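PDB 6HXI: succinyl-CoA ligase (ADP-forming) subunit alpha from Methanosaeta concilii, which binds coenzyme A and is related to succinyl-CoA ligase alpha subunits, joining a CoA-ligase region to a citrate synthase-like C-terminal region. Local coordinates for residues 18-23 with 48-53; 38-43 with 56-61; 64-69 with 76-81; 95-100 with 107-112. One frame throughout, in Å; residues are numbered along the deposited sequence.

Interaction 1: 18-23 with 48-53; sequences YGYQTN and PSRAGI
Two tyrosines two residues apart, Tyr18 at the end of strand 15-18 and Tyr20 in the turn after it, each meet a different residue of the 48-53 loop, and they do so with quite different chemistry. Tyr18 brings its phenol end up to the ring of Pro48. Tyr18 OH lies 3.5 Å from Pro48 CG, while Tyr18 CZ stays 4.1 Å from the same carbon. The contact is therefore made by the far end of the tyrosine against the outer carbons of the proline, the two side chains being set obliquely. With CG anti to the backbone N (chi1 -172°), the Tyr18 ring extends far enough to get there.

Tyr20 is the centre of an inverse gamma turn, in which Gln21 N donates to Gly19 O over 2.9 Å. The Arg50 guanidinium approaches its ring obliquely, Arg50 CZ standing 5.8 Å from the Tyr20 centroid and 24° off the normal, so any cation-pi attraction is weak at most; the nearest atoms, Tyr20 CE2 and Arg50 NH1, are 4.3 Å apart. Thr22 CG2 covers one ring face near the rim, and a hydrogen bond to His54 ND1 anchors the hydroxyl. The Gly19 backbone pairs with Ile46. Right after the turn comes Gln21, the N-cap of helix 22-34 and a member of the coenzyme A pocket.

Across the two segments the chemistry is van der Waals contact with at most a weak cation-pi attraction, consistent with a modest surface contact beside the coenzyme A site, where the stronger polar tie of Tyr20 goes to His54.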
# COMPACT_ATOMS: atom_id res chain seq x y z
N TYR B 18 33.06 -25.93 -3.74
CA TYR B 18 33.37 -24.51 -3.95
C TYR B 18 32.74 -24.11 -5.28
O TYR B 18 33.10 -24.64 -6.35
CB TYR B 18 34.90 -24.25 -3.98
CG TYR B 18 35.21 -22.77 -4.01
CD1 TYR B 18 35.13 -22.05 -5.19
CD2 TYR B 18 35.50 -22.07 -2.83
CE1 TYR B 18 35.33 -20.68 -5.21
CE2 TYR B 18 35.72 -20.70 -2.85
CZ TYR B 18 35.62 -20.00 -4.04
OH TYR B 18 35.84 -18.66 -4.07
N GLY B 19 31.80 -23.16 -5.21
CA GLY B 19 31.08 -22.66 -6.37
C GLY B 19 29.64 -23.13 -6.32
O GLY B 19 29.39 -24.29 -6.01
N TYR B 20 28.70 -22.24 -6.65
CA TYR B 20 27.28 -22.56 -6.61
C TYR B 20 26.83 -23.36 -7.82
O TYR B 20 26.17 -22.85 -8.71
CB TYR B 20 26.43 -21.28 -6.39
CG TYR B 20 25.07 -21.57 -5.80
CD1 TYR B 20 24.93 -22.39 -4.68
CD2 TYR B 20 23.91 -21.05 -6.38
CE1 TYR B 20 23.67 -22.68 -4.15
CE2 TYR B 20 22.65 -21.32 -5.84
CZ TYR B 20 22.55 -22.10 -4.70
OH TYR B 20 21.31 -22.39 -4.17
N GLN B 21 27.20 -24.65 -7.84
CA GLN B 21 26.90 -25.55 -8.94
C GLN B 21 25.81 -26.50 -8.51
O GLN B 21 26.08 -27.62 -8.09
CB GLN B 21 28.18 -26.30 -9.40
CG GLN B 21 29.23 -25.38 -10.03
CD GLN B 21 28.88 -24.87 -11.41
OE1 GLN B 21 28.35 -25.59 -12.24
NE2 GLN B 21 29.17 -23.59 -11.68
N THR B 22 24.58 -26.03 -8.56
CA THR B 22 23.39 -26.74 -8.08
C THR B 22 23.19 -28.12 -8.71
O THR B 22 22.84 -29.07 -8.01
CB THR B 22 22.13 -25.86 -8.20
OG1 THR B 22 21.82 -25.70 -9.58
CG2 THR B 22 22.29 -24.49 -7.55
N ASN B 23 23.43 -28.26 -10.02
CA ASN B 23 23.29 -29.56 -10.69
C ASN B 23 24.35 -30.57 -10.23
O ASN B 23 24.02 -31.73 -9.96
CB ASN B 23 23.31 -29.41 -12.22
CG ASN B 23 22.54 -30.47 -12.96
OD1 ASN B 23 21.85 -31.32 -12.38
ND2 ASN B 23 22.63 -30.43 -14.28
N PRO B 48 31.15 -17.66 -2.90
CA PRO B 48 31.84 -16.38 -2.62
C PRO B 48 30.95 -15.14 -2.63
O PRO B 48 31.32 -14.11 -2.05
CB PRO B 48 32.94 -16.31 -3.66
CG PRO B 48 32.61 -17.35 -4.64
CD PRO B 48 31.70 -18.34 -4.08
N SER B 49 29.76 -15.26 -3.23
CA SER B 49 28.80 -14.15 -3.29
C SER B 49 27.89 -14.13 -2.08
O SER B 49 27.35 -13.07 -1.77
CB SER B 49 27.90 -14.29 -4.51
OG SER B 49 28.60 -14.24 -5.74
N ARG B 50 27.65 -15.30 -1.44
CA ARG B 50 26.61 -15.39 -0.41
C ARG B 50 26.73 -16.54 0.58
O ARG B 50 26.97 -17.68 0.20
CB ARG B 50 25.28 -15.58 -1.17
CG ARG B 50 24.01 -15.48 -0.37
CD ARG B 50 22.83 -15.22 -1.29
NE ARG B 50 22.61 -16.27 -2.28
CZ ARG B 50 21.86 -17.35 -2.08
NH1 ARG B 50 21.68 -18.23 -3.06
NH2 ARG B 50 21.28 -17.56 -0.90
N ALA B 51 26.46 -16.25 1.86
CA ALA B 51 26.36 -17.25 2.92
C ALA B 51 24.84 -17.53 3.05
O ALA B 51 24.02 -16.68 2.68
CB ALA B 51 26.91 -16.70 4.22
N GLY B 52 24.49 -18.71 3.53
CA GLY B 52 23.10 -19.07 3.74
C GLY B 52 22.83 -20.55 3.69
O GLY B 52 23.61 -21.36 4.21
N ILE B 53 21.73 -20.91 3.05
CA ILE B 53 21.31 -22.30 2.89
C ILE B 53 21.06 -22.65 1.46
O ILE B 53 20.76 -21.77 0.63
CB ILE B 53 20.07 -22.66 3.76
CG1 ILE B 53 18.84 -21.77 3.44
CG2 ILE B 53 20.40 -22.68 5.24
CD1 ILE B 53 17.47 -22.35 4.00

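Interaction 2: 38-43 with 56-61; sequences SSPSIS and AFWGTK
Trp58 lays the outer carbons of its six-membered ring against Pro40 and the peptide that leads into it. The closest approach is from Trp58 CZ3 to Pro40 CA, 3.7 Å, and the proline ring adds its CG at 3.9 Å from the same CZ3. One atom further round, Trp58 CH2 lies 3.9 Å from Ser39 C, so the outer rim of the indole meets the Ser39-Pro40 peptide as well as the proline ring. The side chains of Pro40 and Trp58 cross at about a right angle. The indole can reach this far because its CG is anti to the backbone N (chi1 -178°), which carries the ring across from strand 52-58, Pro40 CA and Trp58 CA being 8.0 Å apart.

Trp58 also begins a type II' beta turn ending at Lys61. It is closed by two backbone hydrogen bonds, Lys61 N to Trp58 O at 3.0 Å and Trp58 N to Lys61 O at 2.6 Å, and Gly59 takes up a positive phi within it. This tight hairpin links strand 52-58 to strand 61-68 and places Trp58 at the end of strand 52-58.

On the other segment, Lys14 NZ is hydrogen-bonded to both Ser39 OG and Pro40 O, tying down the loop before strand 42-46. Pro40 and Trp58 both touch Ile63 of strand 61-68. Helix 22-34 lies against them too, Leu29 meeting Pro40 while Tyr33 meets the indole edge-to-face.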
# COMPACT_ATOMS: atom_id res chain seq x y z
N SER B 38 24.94 -43.49 4.52
CA SER B 38 24.26 -43.06 5.75
C SER B 38 24.09 -41.56 5.74
O SER B 38 23.00 -41.06 6.05
CB SER B 38 25.02 -43.52 6.99
OG SER B 38 26.43 -43.35 6.88
N SER B 39 25.13 -40.83 5.31
CA SER B 39 25.08 -39.38 5.27
C SER B 39 25.43 -38.80 3.89
O SER B 39 26.20 -39.42 3.14
CB SER B 39 26.03 -38.80 6.33
OG SER B 39 25.61 -37.51 6.76
N PRO B 40 24.97 -37.56 3.56
CA PRO B 40 25.40 -36.93 2.31
C PRO B 40 26.93 -36.73 2.28
O PRO B 40 27.55 -36.55 3.33
CB PRO B 40 24.69 -35.58 2.35
CG PRO B 40 23.52 -35.79 3.25
CD PRO B 40 24.06 -36.66 4.31
N SER B 41 27.53 -36.78 1.10
CA SER B 41 28.98 -36.61 0.94
C SER B 41 29.42 -35.13 1.02
O SER B 41 30.61 -34.86 0.88
CB SER B 41 29.42 -37.19 -0.39
OG SER B 41 28.80 -36.48 -1.46
N ILE B 42 28.46 -34.19 1.17
CA ILE B 42 28.70 -32.76 1.18
C ILE B 42 28.35 -32.18 2.55
O ILE B 42 27.20 -32.25 2.96
CB ILE B 42 27.89 -32.04 0.07
CG1 ILE B 42 28.27 -32.56 -1.34
CG2 ILE B 42 27.99 -30.51 0.19
CD1 ILE B 42 27.26 -32.11 -2.46
N SER B 43 29.35 -31.59 3.22
CA SER B 43 29.16 -30.94 4.52
C SER B 43 28.67 -29.50 4.27
O SER B 43 27.76 -29.05 4.96
CB SER B 43 30.47 -30.93 5.30
OG SER B 43 30.81 -32.22 5.77
N ALA B 56 18.33 -29.17 -1.52
CA ALA B 56 18.50 -30.19 -2.54
C ALA B 56 17.72 -31.44 -2.11
O ALA B 56 17.19 -31.50 -1.00
CB ALA B 56 19.98 -30.53 -2.68
N PHE B 57 17.68 -32.45 -2.98
CA PHE B 57 17.03 -33.72 -2.70
C PHE B 57 17.98 -34.76 -2.15
O PHE B 57 19.14 -34.85 -2.57
CB PHE B 57 16.45 -34.32 -4.00
CG PHE B 57 15.13 -33.77 -4.45
CD1 PHE B 57 13.97 -34.01 -3.72
CD2 PHE B 57 15.03 -33.03 -5.62
CE1 PHE B 57 12.74 -33.54 -4.16
CE2 PHE B 57 13.80 -32.56 -6.06
CZ PHE B 57 12.66 -32.82 -5.33
N TRP B 58 17.43 -35.64 -1.30
CA TRP B 58 18.00 -36.87 -0.77
C TRP B 58 16.94 -37.90 -1.17
O TRP B 58 15.98 -38.12 -0.44
CB TRP B 58 18.17 -36.80 0.76
CG TRP B 58 18.80 -38.04 1.32
CD1 TRP B 58 18.18 -39.04 2.01
CD2 TRP B 58 20.17 -38.44 1.18
NE1 TRP B 58 19.09 -40.02 2.34
CE2 TRP B 58 20.32 -39.67 1.86
CE3 TRP B 58 21.29 -37.85 0.58
CZ2 TRP B 58 21.55 -40.33 1.93
CZ3 TRP B 58 22.51 -38.50 0.68
CH2 TRP B 58 22.63 -39.73 1.33
N GLY B 59 17.03 -38.39 -2.39
CA GLY B 59 16.02 -39.28 -2.97
C GLY B 59 14.84 -38.44 -3.41
O GLY B 59 14.93 -37.69 -4.39
N THR B 60 13.76 -38.50 -2.63
CA THR B 60 12.52 -37.74 -2.82
C THR B 60 12.34 -36.78 -1.64
O THR B 60 11.37 -36.03 -1.62
CB THR B 60 11.29 -38.68 -2.89
OG1 THR B 60 11.16 -39.42 -1.69
CG2 THR B 60 11.34 -39.61 -4.06
N LYS B 61 13.23 -36.85 -0.65
CA LYS B 61 13.18 -36.05 0.57
C LYS B 61 14.11 -34.84 0.40
O LYS B 61 15.25 -35.01 0.01
CB LYS B 61 13.61 -36.91 1.78
CG LYS B 61 13.55 -36.21 3.14
CD LYS B 61 14.21 -37.03 4.25
CE LYS B 61 15.64 -36.62 4.51
NZ LYS B 61 16.39 -37.64 5.32

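Interaction 3: 64-69 with 76-81; sequences ILPMYK and LAYPEA
Tyr78 turns the CE2 side of its ring to both Pro66 and Tyr68, two residues of strand 61-68 separated by one position, and its hydroxyl end reaches Pro66 as well. Tyr78 OH lies 3.3 Å from Pro66 CG, and Tyr78 CE2 is 3.7 Å from that same carbon. Tyr68 CE1 sits in the plane of the Tyr78 ring, at its edge, 3.8 Å from Tyr78 CE2; the two tyrosine side chains cross at about a right angle. The Tyr68 hydroxyl carries on past this edge to the Ala77 methyl, with Tyr68 OH 3.3 Å from Ala77 CB.

With CG anti to the carbonyl carbon (chi1 -63°), the Tyr78 ring swings toward strand 61-68. Tyr78 is the first residue beyond helix 71-77 to leave helical angles, and it opens a type I turn closed by Ala81 N bonding to Tyr78 O at 3.2 Å. Further out, Phe16 of strand 15-18 and Ser43 of strand 42-46 touch the Tyr78 ring, while backbone hydrogen bonds that Pro66, as acceptor, and Tyr68 share with Ile45 keep their strand in the sheet.

What joins the helix end to the sheet here is van der Waals contact between rings and a methyl group: both phenol oxygens meet carbon, so across the two segments the contact depends on close fit, not on polar bonds.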
# COMPACT_ATOMS: atom_id res chain seq x y z
N ILE B 64 18.64 -29.66 3.75
CA ILE B 64 19.28 -28.34 3.76
C ILE B 64 20.79 -28.48 3.89
O ILE B 64 21.27 -29.14 4.79
CB ILE B 64 18.66 -27.40 4.86
CG1 ILE B 64 17.13 -27.16 4.68
CG2 ILE B 64 19.40 -26.08 5.04
CD1 ILE B 64 16.62 -26.83 3.30
N LEU B 65 21.52 -27.82 3.02
CA LEU B 65 22.98 -27.76 3.13
C LEU B 65 23.39 -26.35 3.51
O LEU B 65 22.86 -25.40 2.93
CB LEU B 65 23.69 -28.18 1.83
CG LEU B 65 23.50 -29.64 1.41
CD1 LEU B 65 24.22 -29.91 0.14
CD2 LEU B 65 23.91 -30.62 2.52
N PRO B 66 24.32 -26.20 4.47
CA PRO B 66 24.82 -24.86 4.82
C PRO B 66 25.72 -24.30 3.71
O PRO B 66 26.32 -25.06 2.95
CB PRO B 66 25.55 -25.06 6.13
CG PRO B 66 25.95 -26.49 6.12
CD PRO B 66 25.02 -27.25 5.24
N MET B 67 25.79 -22.98 3.61
CA MET B 67 26.51 -22.31 2.54
C MET B 67 27.33 -21.16 3.11
O MET B 67 26.78 -20.29 3.79
CB MET B 67 25.48 -21.90 1.48
CG MET B 67 26.06 -21.42 0.19
SD MET B 67 24.75 -21.33 -1.07
CE MET B 67 23.89 -19.87 -0.57
N TYR B 68 28.67 -21.23 2.93
CA TYR B 68 29.67 -20.30 3.46
C TYR B 68 30.31 -19.44 2.41
O TYR B 68 30.50 -19.90 1.30
CB TYR B 68 30.77 -21.08 4.24
CG TYR B 68 30.22 -21.73 5.49
CD1 TYR B 68 29.61 -22.98 5.45
CD2 TYR B 68 30.26 -21.07 6.72
CE1 TYR B 68 29.07 -23.56 6.58
CE2 TYR B 68 29.72 -21.65 7.87
CZ TYR B 68 29.12 -22.89 7.79
OH TYR B 68 28.60 -23.47 8.91
N LYS B 69 30.67 -18.19 2.76
CA LYS B 69 31.31 -17.25 1.84
C LYS B 69 32.78 -17.58 1.57
O LYS B 69 33.27 -17.30 0.47
CB LYS B 69 31.20 -15.81 2.39
CG LYS B 69 30.20 -14.93 1.64
CD LYS B 69 30.58 -13.45 1.75
CE LYS B 69 29.92 -12.62 0.67
NZ LYS B 69 30.42 -11.22 0.65
N LEU B 76 36.49 -24.42 9.40
CA LEU B 76 36.32 -24.29 10.85
C LEU B 76 34.96 -24.86 11.33
O LEU B 76 34.90 -25.47 12.39
CB LEU B 76 36.48 -22.82 11.28
CG LEU B 76 36.81 -22.62 12.76
CD1 LEU B 76 38.31 -22.72 13.00
CD2 LEU B 76 36.29 -21.29 13.25
N ALA B 77 33.89 -24.69 10.53
CA ALA B 77 32.58 -25.24 10.88
C ALA B 77 32.51 -26.77 10.64
O ALA B 77 31.96 -27.50 11.46
CB ALA B 77 31.48 -24.54 10.11
N TYR B 78 33.10 -27.26 9.54
CA TYR B 78 33.10 -28.68 9.19
C TYR B 78 34.52 -29.24 9.06
O TYR B 78 34.95 -29.50 7.93
CB TYR B 78 32.21 -28.95 7.94
CG TYR B 78 30.75 -28.61 8.18
CD1 TYR B 78 29.89 -29.53 8.76
CD2 TYR B 78 30.27 -27.33 7.94
CE1 TYR B 78 28.57 -29.20 9.07
CE2 TYR B 78 28.97 -26.98 8.26
CZ TYR B 78 28.11 -27.92 8.81
OH TYR B 78 26.81 -27.57 9.12
N PRO B 79 35.26 -29.44 10.19
CA PRO B 79 36.63 -29.98 10.09
C PRO B 79 36.71 -31.40 9.55
O PRO B 79 37.77 -31.80 9.08
CB PRO B 79 37.18 -29.89 11.52
CG PRO B 79 36.01 -29.78 12.39
CD PRO B 79 34.91 -29.15 11.60
N GLU B 80 35.59 -32.15 9.61
CA GLU B 80 35.51 -33.53 9.11
C GLU B 80 35.61 -33.62 7.59
O GLU B 80 35.87 -34.70 7.06
CB GLU B 80 34.23 -34.21 9.62
CG GLU B 80 32.93 -33.65 9.05
CD GLU B 80 32.22 -32.62 9.90
OE1 GLU B 80 30.97 -32.59 9.86
OE2 GLU B 80 32.90 -31.85 10.61
N ALA B 81 35.32 -32.52 6.88
CA ALA B 81 35.36 -32.46 5.42
C ALA B 81 36.83 -32.30 4.97
O ALA B 81 37.46 -31.28 5.29
CB ALA B 81 34.49 -31.30 4.92

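Interaction 4: 95-100 with 107-112; sequences ETTMEA and RIVAVI. With COA (coenzyme A), chain G.
Helix 95-100 runs almost antiparallel to strand 108-111, at 171° between their directions, with the segment axes approaching to 9.2 Å. The nearest CA atoms, those of Thr97 and Val109, are 6.6 Å apart. This is the return half of the beta-alpha-beta unit formed by strand 83-86, helix 93-102 and strand 108-111.

Thr97 fits between two valines that project from the same side of the strand. Its methyl CG2 meets Val109 CG1 at 3.8 Å, the two side chains set obliquely, while Thr97 OG1 comes within 3.4 Å of Val111 CG2. One helical turn on, Ala100 CB rests 3.9 Å from Val109 CG2, so the two branches of Val109 serve different helix residues. Thr97 has a chi1 of -55°, which sends the methyl anti to the backbone N and the hydroxyl anti to the carbonyl carbon. That hydroxyl is hydrogen-bonded to Ala93 O and Asn86 ND2, which accounts for its polar needs in a buried place.

At the strand's end, Ile112 O accepts a nearly straight hydrogen bond (172°) from N4P of coenzyme A, 2.9 Å long. Ser89, Ser92 and Arg91 also bind the ligand.

The chemistry thus divides: small side chains, methyls and one hydroxyl, pack helix to sheet, whereas the residue just beyond the strand uses a backbone carbonyl, not a side chain, to bind the pantetheine amide.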
# COMPACT_ATOMS: atom_id res chain seq x y z
N GLU B 95 44.04 -19.27 -6.75
CA GLU B 95 43.86 -18.66 -5.44
C GLU B 95 43.02 -19.51 -4.47
O GLU B 95 43.40 -19.68 -3.32
CB GLU B 95 43.26 -17.24 -5.58
CG GLU B 95 44.26 -16.17 -5.97
CD GLU B 95 44.08 -14.80 -5.31
OE1 GLU B 95 45.10 -14.09 -5.13
OE2 GLU B 95 42.93 -14.46 -4.95
N THR B 96 41.90 -20.06 -4.96
CA THR B 96 40.98 -20.87 -4.17
C THR B 96 41.59 -22.25 -3.82
O THR B 96 41.47 -22.67 -2.68
CB THR B 96 39.60 -20.93 -4.85
OG1 THR B 96 39.73 -21.56 -6.12
CG2 THR B 96 38.96 -19.52 -5.01
N THR B 97 42.28 -22.90 -4.77
CA THR B 97 42.95 -24.19 -4.50
C THR B 97 44.07 -24.00 -3.47
O THR B 97 44.19 -24.80 -2.54
CB THR B 97 43.50 -24.83 -5.77
OG1 THR B 97 42.44 -24.97 -6.72
CG2 THR B 97 44.15 -26.18 -5.50
N MET B 98 44.87 -22.93 -3.64
CA MET B 98 45.96 -22.59 -2.75
C MET B 98 45.45 -22.33 -1.34
O MET B 98 46.03 -22.85 -0.38
CB MET B 98 46.81 -21.44 -3.31
CG MET B 98 47.63 -21.83 -4.55
SD MET B 98 48.92 -23.06 -4.24
CE MET B 98 50.14 -22.05 -3.33
N GLU B 99 44.33 -21.60 -1.22
CA GLU B 99 43.69 -21.34 0.08
C GLU B 99 43.19 -22.65 0.73
O GLU B 99 43.43 -22.86 1.91
CB GLU B 99 42.56 -20.32 -0.07
CG GLU B 99 42.12 -19.69 1.24
CD GLU B 99 41.04 -18.63 1.12
OE1 GLU B 99 40.84 -17.88 2.10
OE2 GLU B 99 40.40 -18.55 0.05
N ALA B 100 42.55 -23.54 -0.05
CA ALA B 100 42.09 -24.82 0.47
C ALA B 100 43.27 -25.71 0.92
O ALA B 100 43.16 -26.37 1.96
CB ALA B 100 41.26 -25.54 -0.58
N ARG B 107 42.64 -32.30 2.51
CA ARG B 107 43.66 -33.21 1.98
C ARG B 107 43.61 -33.32 0.44
O ARG B 107 44.66 -33.43 -0.20
CB ARG B 107 43.48 -34.59 2.64
CG ARG B 107 44.43 -35.67 2.17
CD ARG B 107 43.97 -37.01 2.69
NE ARG B 107 44.60 -38.12 1.97
CZ ARG B 107 43.93 -39.17 1.50
NH1 ARG B 107 42.62 -39.27 1.67
NH2 ARG B 107 44.58 -40.13 0.85
N ILE B 108 42.39 -33.27 -0.16
CA ILE B 108 42.18 -33.40 -1.61
C ILE B 108 41.42 -32.20 -2.18
O ILE B 108 40.40 -31.78 -1.62
CB ILE B 108 41.48 -34.75 -1.96
CG1 ILE B 108 42.24 -35.98 -1.41
CG2 ILE B 108 41.23 -34.90 -3.48
CD1 ILE B 108 41.37 -36.95 -0.73
N VAL B 109 41.93 -31.65 -3.30
CA VAL B 109 41.27 -30.59 -4.04
C VAL B 109 41.16 -31.07 -5.48
O VAL B 109 42.17 -31.44 -6.08
CB VAL B 109 41.95 -29.18 -3.96
CG1 VAL B 109 41.06 -28.12 -4.60
CG2 VAL B 109 42.30 -28.79 -2.52
N ALA B 110 39.94 -31.07 -6.03
CA ALA B 110 39.68 -31.41 -7.42
C ALA B 110 39.40 -30.10 -8.14
O ALA B 110 38.47 -29.38 -7.77
CB ALA B 110 38.46 -32.34 -7.53
N VAL B 111 40.27 -29.75 -9.10
CA VAL B 111 40.20 -28.52 -9.90
C VAL B 111 39.51 -28.83 -11.24
O VAL B 111 40.08 -29.51 -12.08
CB VAL B 111 41.59 -27.84 -10.09
CG1 VAL B 111 41.45 -26.49 -10.77
CG2 VAL B 111 42.33 -27.69 -8.76
N ILE B 112 38.30 -28.32 -11.42
CA ILE B 112 37.49 -28.57 -12.62
C ILE B 112 37.85 -27.63 -13.78
O ILE B 112 37.74 -28.05 -14.94
CB ILE B 112 35.96 -28.50 -12.28
CG1 ILE B 112 35.55 -29.35 -11.02
CG2 ILE B 112 35.06 -28.83 -13.48
CD1 ILE B 112 35.95 -30.78 -10.89
N1A COA G . 29.10 -8.82 -12.41
C2A COA G . 30.41 -9.06 -12.49
N3A COA G . 31.05 -10.23 -12.65
C4A COA G . 30.18 -11.25 -12.67
C5A COA G . 28.80 -11.16 -12.60
C6A COA G . 28.25 -9.87 -12.50
N6A COA G . 26.94 -9.62 -12.51
N7A COA G . 28.23 -12.42 -12.55
C8A COA G . 29.26 -13.23 -12.61
N9A COA G . 30.47 -12.59 -12.68
C1B COA G . 31.80 -13.20 -12.72
C2B COA G . 32.13 -14.14 -11.57
O2B COA G . 32.55 -13.42 -10.41
C3B COA G . 33.27 -14.95 -12.19
O3B COA G . 34.52 -14.24 -12.15
P3B COA G . 35.95 -14.95 -12.15
O7A COA G . 35.98 -15.88 -13.31
O8A COA G . 36.95 -13.86 -12.23
O9A COA G . 36.06 -15.64 -10.77
C4B COA G . 32.92 -15.00 -13.68
O4B COA G . 31.92 -13.97 -13.89
C5B COA G . 32.41 -16.33 -14.19
O5B COA G . 31.45 -16.82 -13.23
P1A COA G . 31.42 -18.39 -12.79
O1A COA G . 30.16 -18.81 -12.11
O2A COA G . 32.67 -18.80 -12.03
O3A COA G . 31.49 -18.97 -14.28
P2A COA G . 31.30 -20.33 -15.09
O4A COA G . 29.90 -20.48 -15.50
O5A COA G . 32.20 -20.19 -16.29
O6A COA G . 31.77 -21.53 -14.11
CBP COA G . 33.22 -23.48 -14.44
CCP COA G . 33.14 -21.99 -14.06
CDP COA G . 34.68 -23.92 -14.33
CEP COA G . 32.36 -24.34 -13.50
CAP COA G . 32.71 -23.64 -15.89
OAP COA G . 33.28 -22.67 -16.75
C9P COA G . 32.87 -25.02 -16.52
O9P COA G . 32.06 -25.91 -16.26
N8P COA G . 33.91 -25.19 -17.35
C7P COA G . 34.25 -26.48 -17.94
C6P COA G . 35.58 -26.98 -17.45
C5P COA G . 35.99 -28.27 -18.14
O5P COA G . 35.63 -28.51 -19.29
N4P COA G . 36.74 -29.10 -17.42
C3P COA G . 37.13 -30.43 -17.90
C2P COA G . 36.04 -31.46 -17.71
S1P COA G . 36.79 -33.05 -18.17

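In the fold
All four contacts reach one mixed sheet, in which strand 52-58 is outermost and 108-111 lies near the other side. Interactions 1 and 2, with centres 16 Å apart, interlock along the chain and share strand 52-58. Interaction 3 follows on neighbouring strand 61-68, its centre 11 Å from interaction 1; the Gly52 O to Met67 N approach of 2.8 Å, probably a hydrogen bond, joins them. Interaction 4 comes last, 23 Å from interaction 2 by centres, and touches interaction 1 where Tyr18 meets Thr96. Interactions 1 and 4 each hold a residue of the coenzyme A pocket, whereas 2 and 3 hold none; these two join strands 52-58 and 61-68 to a neighbouring loop and helix end.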